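Local coordinates for protein peptide synthetase, module 7 (Actinoplanes teichomyceticus, PDB 4TX3) that forms a condensation-type domain of a non-ribosomal peptide synthetase and probably recruits haem-dependent oxygenases to the carrier-bound peptide rather than forming peptide bonds, at residues 199-204 against 338-343; 238-243 against 437-442. All coordinates share one frame; numbering follows the deposited sequence.

Interactions 1 and 2 lie in separate parts of a condensation fold, their centres 36 Å apart and their nearest atoms about 20 Å from each other, so neither touches the other. They are nevertheless threaded together along the chain: helix 200-211, which starts interaction 1, is followed directly by strand 235-242 of interaction 2, and the loop 338-343 comes before helix 429-448, so the four segments alternate. The chemistry differs as well. A glutamine side chain ties a helix to a loop in interaction 1, whereas interaction 2 is apolar, a helix laid along a strand that is outermost, within this chain, in its sheet.

Interaction 1. Residues 199-204 against 338-343; sequences SLINDQ and LDVPFE
L200 meets D339 on the first turn of helix 200-211, just after S199, whose OG caps the helix by accepting from N202 N. The methyl CD2 of L200 comes to 3.8 Å from D339 OD2, the two side chains crossing at about a right angle, so the leucine lends apolar cover to one arm of the carboxylate. I201 reaches the loop with the far end of its longer branch. CG1 lies opposite the backbone N (chi1 -168°), and this carries CD1 to 3.8 Å from CG2 of V340, a branched aliphatic residue that matches it in kind. One turn further on, Q204 does most of the joining. Its chain is extended beyond CG, which is the length needed to bring the amide to the loop backbone. OE1 accepts from V340 N at 3.0 Å, with the donor nearly in line with the C=O bond, though the bond is bent at the hydrogen (143°). NE2 donates one hydrogen to D339 OD2 at 2.8 Å in an almost straight bond (172°); the carboxylate uses its anti lone pair, and the oxygen lies in the plane of the amide. Gripped at both ends, the amide has its flip fixed, while Q204 CB also packs against V340 CG2. A leucine in place of Q204 would probably leave V340 N and D339 OD2 without their partners and let the loop drift from the helix. D339 is held on its other oxygen too, OD1 forming a salt bridge with R5. Around the contact, I201 and P341 both rest on L191 of helix 180-191, and L338 packs on R306 and F308, so the loop lies among helices 200-211, 180-191 and 21-28 (P341 on A21) and strand 306-313.

Interaction 2. Residues 238-243 against 437-442; sequences VALRLD and RRLVRV
A helix packed on a beta-sheet, in the C-terminal of the two chloramphenicol-acetyltransferase-like halves of the condensation fold, brings L240 and L242 of strand 235-242, outermost, within this chain, of its sheet, against V440 and L439 of helix 429-448. Over these short segments the two axes come within 8.3 Å and run nearly parallel, 10° apart. V440 stands at the middle of the contact, with its CB directed at the strand. Its two methyls lie about the carbonyl oxygen of R241: CG1 is 3.2 Å from R241 O and CG2 3.3 Å from the same oxygen. With CG1 anti to the backbone N (chi1 174°), both methyls of this compact, branched residue are presented to the strand at once. CG2 also meets L240, 3.8 Å from its CG, the two side chains lying alongside each other and pointing opposite ways. The leucine is extended, and its CD1 lies 4.4 Å from CD2 of L439, the residue before V440, which also packs on L272 of helix 261-278. Further along the strand, CD1 of L242 lies 4.4 Å from V440 CG1, a looser contact. Strand alternation turns R241 out of the apolar layer, where its NE makes a salt bridge of 3.0 Å with OD1 of D243, just past the strand's end and close to the guanidinium plane. L240 and L242 bond through their backbones to G418 and I416 of strand 413-423, while R438 and R441 tie the helix to I459 and D458. No hydrogen bond crosses between the two segments, which implies that helix and strand are probably held together mainly by burial of aliphatic surface.

Interaction 1. Residues 199-204 against 338-343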
# COMPACT_ATOMS: atom_id res chain seq x y z
N SER B 199 16.00 -31.07 -11.01
CA SER B 199 15.73 -29.90 -10.19
C SER B 199 15.05 -28.77 -10.96
O SER B 199 15.11 -28.70 -12.19
CB SER B 199 17.00 -29.36 -9.59
OG SER B 199 17.74 -28.70 -10.59
N LEU B 200 14.42 -27.88 -10.19
CA LEU B 200 13.81 -26.67 -10.70
C LEU B 200 14.79 -25.82 -11.52
O LEU B 200 14.54 -25.50 -12.68
CB LEU B 200 13.26 -25.84 -9.54
CG LEU B 200 12.66 -24.52 -10.01
CD1 LEU B 200 11.51 -24.82 -10.97
CD2 LEU B 200 12.18 -23.71 -8.83
N ILE B 201 15.91 -25.48 -10.90
CA ILE B 201 16.90 -24.64 -11.53
C ILE B 201 17.37 -25.20 -12.90
O ILE B 201 17.57 -24.43 -13.83
CB ILE B 201 18.11 -24.43 -10.60
CG1 ILE B 201 19.01 -23.31 -11.12
CG2 ILE B 201 18.86 -25.70 -10.40
CD1 ILE B 201 18.30 -21.96 -11.20
N ASN B 202 17.49 -26.52 -13.03
CA ASN B 202 17.92 -27.12 -14.29
C ASN B 202 16.88 -26.94 -15.38
O ASN B 202 17.22 -26.62 -16.52
CB ASN B 202 18.25 -28.60 -14.11
CG ASN B 202 19.67 -28.82 -13.64
OD1 ASN B 202 20.56 -28.03 -13.95
ND2 ASN B 202 19.88 -29.87 -12.87
N ASP B 203 15.62 -27.15 -15.02
CA ASP B 203 14.52 -26.89 -15.93
C ASP B 203 14.53 -25.44 -16.44
O ASP B 203 14.18 -25.18 -17.60
CB ASP B 203 13.19 -27.18 -15.24
CG ASP B 203 12.01 -27.01 -16.17
OD1 ASP B 203 12.05 -27.58 -17.27
OD2 ASP B 203 11.05 -26.29 -15.81
N GLN B 204 14.93 -24.51 -15.59
CA GLN B 204 14.88 -23.09 -15.96
C GLN B 204 16.13 -22.69 -16.73
O GLN B 204 16.07 -21.84 -17.63
CB GLN B 204 14.66 -22.20 -14.72
CG GLN B 204 13.26 -22.31 -14.13
CD GLN B 204 12.99 -21.39 -12.95
OE1 GLN B 204 13.75 -20.47 -12.66
NE2 GLN B 204 11.87 -21.63 -12.26
N LEU B 338 11.43 -17.60 -13.59
CA LEU B 338 12.07 -16.40 -13.03
C LEU B 338 12.91 -16.65 -11.77
O LEU B 338 13.48 -15.71 -11.23
CB LEU B 338 11.02 -15.35 -12.71
CG LEU B 338 10.27 -14.80 -13.92
CD1 LEU B 338 9.42 -13.61 -13.49
CD2 LEU B 338 11.27 -14.42 -15.02
N ASP B 339 13.00 -17.89 -11.32
CA ASP B 339 13.83 -18.23 -10.16
C ASP B 339 15.33 -18.13 -10.48
O ASP B 339 16.12 -17.81 -9.61
CB ASP B 339 13.48 -19.64 -9.65
CG ASP B 339 12.02 -19.74 -9.19
OD1 ASP B 339 11.74 -19.34 -8.04
OD2 ASP B 339 11.16 -20.21 -9.96
N VAL B 340 15.72 -18.40 -11.73
CA VAL B 340 17.08 -18.09 -12.14
C VAL B 340 17.28 -16.60 -12.09
O VAL B 340 16.50 -15.86 -12.71
CB VAL B 340 17.44 -18.51 -13.57
CG1 VAL B 340 18.94 -18.67 -13.68
CG2 VAL B 340 16.78 -19.76 -13.96
N PRO B 341 18.31 -16.14 -11.38
CA PRO B 341 18.61 -14.71 -11.47
C PRO B 341 19.05 -14.39 -12.89
O PRO B 341 19.75 -15.18 -13.52
CB PRO B 341 19.76 -14.51 -10.47
CG PRO B 341 19.77 -15.73 -9.64
CD PRO B 341 19.23 -16.85 -10.49
N PHE B 342 18.60 -13.24 -13.38
CA PHE B 342 19.06 -12.73 -14.66
C PHE B 342 20.59 -12.71 -14.79
O PHE B 342 21.13 -12.96 -15.86
CB PHE B 342 18.51 -11.33 -14.88
CG PHE B 342 19.20 -10.60 -15.98
CD1 PHE B 342 18.88 -10.86 -17.31
CD2 PHE B 342 20.20 -9.66 -15.70
CE1 PHE B 342 19.52 -10.20 -18.33
CE2 PHE B 342 20.83 -9.00 -16.71
CZ PHE B 342 20.49 -9.27 -18.04
N GLU B 343 21.27 -12.37 -13.70
CA GLU B 343 22.70 -12.12 -13.71
C GLU B 343 23.50 -13.41 -13.92
O GLU B 343 24.70 -13.39 -14.18
CB GLU B 343 23.12 -11.43 -12.40
CG GLU B 343 22.55 -10.02 -12.21
CD GLU B 343 21.07 -9.98 -11.79
OE1 GLU B 343 20.50 -11.05 -11.45
OE2 GLU B 343 20.46 -8.88 -11.79

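Interaction 2. Residues 238-243 against 437-442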
# COMPACT_ATOMS: atom_id res chain seq x y z
N VAL B 238 14.45 12.65 -21.90
CA VAL B 238 13.51 13.40 -22.73
C VAL B 238 12.10 12.97 -22.33
O VAL B 238 11.83 11.77 -22.16
CB VAL B 238 13.73 13.16 -24.25
CG1 VAL B 238 15.11 13.63 -24.67
CG2 VAL B 238 13.58 11.69 -24.62
N ALA B 239 11.21 13.94 -22.14
CA ALA B 239 9.84 13.64 -21.77
C ALA B 239 9.09 13.09 -22.97
O ALA B 239 9.58 13.12 -24.10
CB ALA B 239 9.13 14.87 -21.24
N LEU B 240 7.89 12.61 -22.71
CA LEU B 240 7.17 11.86 -23.71
C LEU B 240 5.72 11.76 -23.25
O LEU B 240 5.47 11.43 -22.09
CB LEU B 240 7.83 10.49 -23.86
CG LEU B 240 7.24 9.28 -24.57
CD1 LEU B 240 8.36 8.28 -24.70
CD2 LEU B 240 6.12 8.66 -23.78
N ARG B 241 4.78 12.05 -24.15
CA ARG B 241 3.37 11.87 -23.83
C ARG B 241 2.59 11.16 -24.94
O ARG B 241 2.82 11.43 -26.11
CB ARG B 241 2.70 13.22 -23.53
CG ARG B 241 1.28 13.04 -22.97
CD ARG B 241 0.38 14.28 -23.04
NE ARG B 241 -1.01 13.88 -22.84
CZ ARG B 241 -1.57 13.72 -21.64
NH1 ARG B 241 -0.87 13.95 -20.54
NH2 ARG B 241 -2.84 13.33 -21.55
N LEU B 242 1.69 10.26 -24.55
CA LEU B 242 0.62 9.73 -25.40
C LEU B 242 -0.74 10.23 -24.89
O LEU B 242 -1.06 10.03 -23.72
CB LEU B 242 0.63 8.20 -25.40
CG LEU B 242 -0.49 7.53 -26.18
CD1 LEU B 242 -0.36 7.82 -27.70
CD2 LEU B 242 -0.50 6.04 -25.91
N ASP B 243 -1.52 10.88 -25.75
CA ASP B 243 -2.76 11.54 -25.31
C ASP B 243 -3.80 10.52 -24.84
O ASP B 243 -3.65 9.33 -25.11
CB ASP B 243 -3.34 12.42 -26.43
CG ASP B 243 -2.55 13.71 -26.64
OD1 ASP B 243 -1.91 14.19 -25.68
OD2 ASP B 243 -2.57 14.25 -27.77
N ARG B 437 9.68 10.72 -29.73
CA ARG B 437 8.55 11.19 -30.54
C ARG B 437 8.05 10.11 -31.52
O ARG B 437 6.84 9.99 -31.77
CB ARG B 437 8.93 12.47 -31.29
CG ARG B 437 8.98 13.70 -30.37
CD ARG B 437 9.65 14.91 -31.02
NE ARG B 437 8.84 15.49 -32.08
CZ ARG B 437 9.34 16.08 -33.16
NH1 ARG B 437 10.65 16.15 -33.34
NH2 ARG B 437 8.51 16.58 -34.08
N ARG B 438 8.96 9.32 -32.08
CA ARG B 438 8.54 8.25 -32.98
C ARG B 438 7.78 7.15 -32.23
O ARG B 438 6.80 6.60 -32.76
CB ARG B 438 9.75 7.68 -33.72
CG ARG B 438 10.03 8.48 -34.96
CD ARG B 438 11.45 8.37 -35.46
NE ARG B 438 11.62 9.18 -36.67
CZ ARG B 438 12.79 9.54 -37.18
NH1 ARG B 438 13.92 9.18 -36.58
NH2 ARG B 438 12.84 10.28 -38.28
N LEU B 439 8.18 6.85 -31.00
CA LEU B 439 7.46 5.85 -30.23
C LEU B 439 6.03 6.31 -30.00
O LEU B 439 5.09 5.51 -30.10
CB LEU B 439 8.17 5.53 -28.90
CG LEU B 439 7.36 4.57 -28.01
CD1 LEU B 439 7.12 3.21 -28.68
CD2 LEU B 439 8.01 4.39 -26.65
N VAL B 440 5.85 7.60 -29.71
CA VAL B 440 4.49 8.15 -29.57
C VAL B 440 3.70 8.02 -30.87
O VAL B 440 2.53 7.63 -30.87
CB VAL B 440 4.51 9.64 -29.12
CG1 VAL B 440 3.10 10.22 -29.11
CG2 VAL B 440 5.15 9.77 -27.74
N ARG B 441 4.36 8.33 -31.99
CA ARG B 441 3.71 8.21 -33.30
C ARG B 441 3.32 6.78 -33.61
O ARG B 441 2.19 6.53 -34.06
CB ARG B 441 4.61 8.77 -34.40
CG ARG B 441 4.81 10.28 -34.26
CD ARG B 441 4.56 11.05 -35.56
NE ARG B 441 3.36 10.65 -36.30
CZ ARG B 441 3.37 10.35 -37.61
NH1 ARG B 441 4.51 10.39 -38.30
NH2 ARG B 441 2.23 9.99 -38.22
N VAL B 442 4.22 5.83 -33.34
CA VAL B 442 3.90 4.43 -33.57
C VAL B 442 2.70 4.03 -32.73
O VAL B 442 1.78 3.39 -33.21
CB VAL B 442 5.10 3.49 -33.26
CG1 VAL B 442 4.65 2.03 -33.18
CG2 VAL B 442 6.19 3.68 -34.28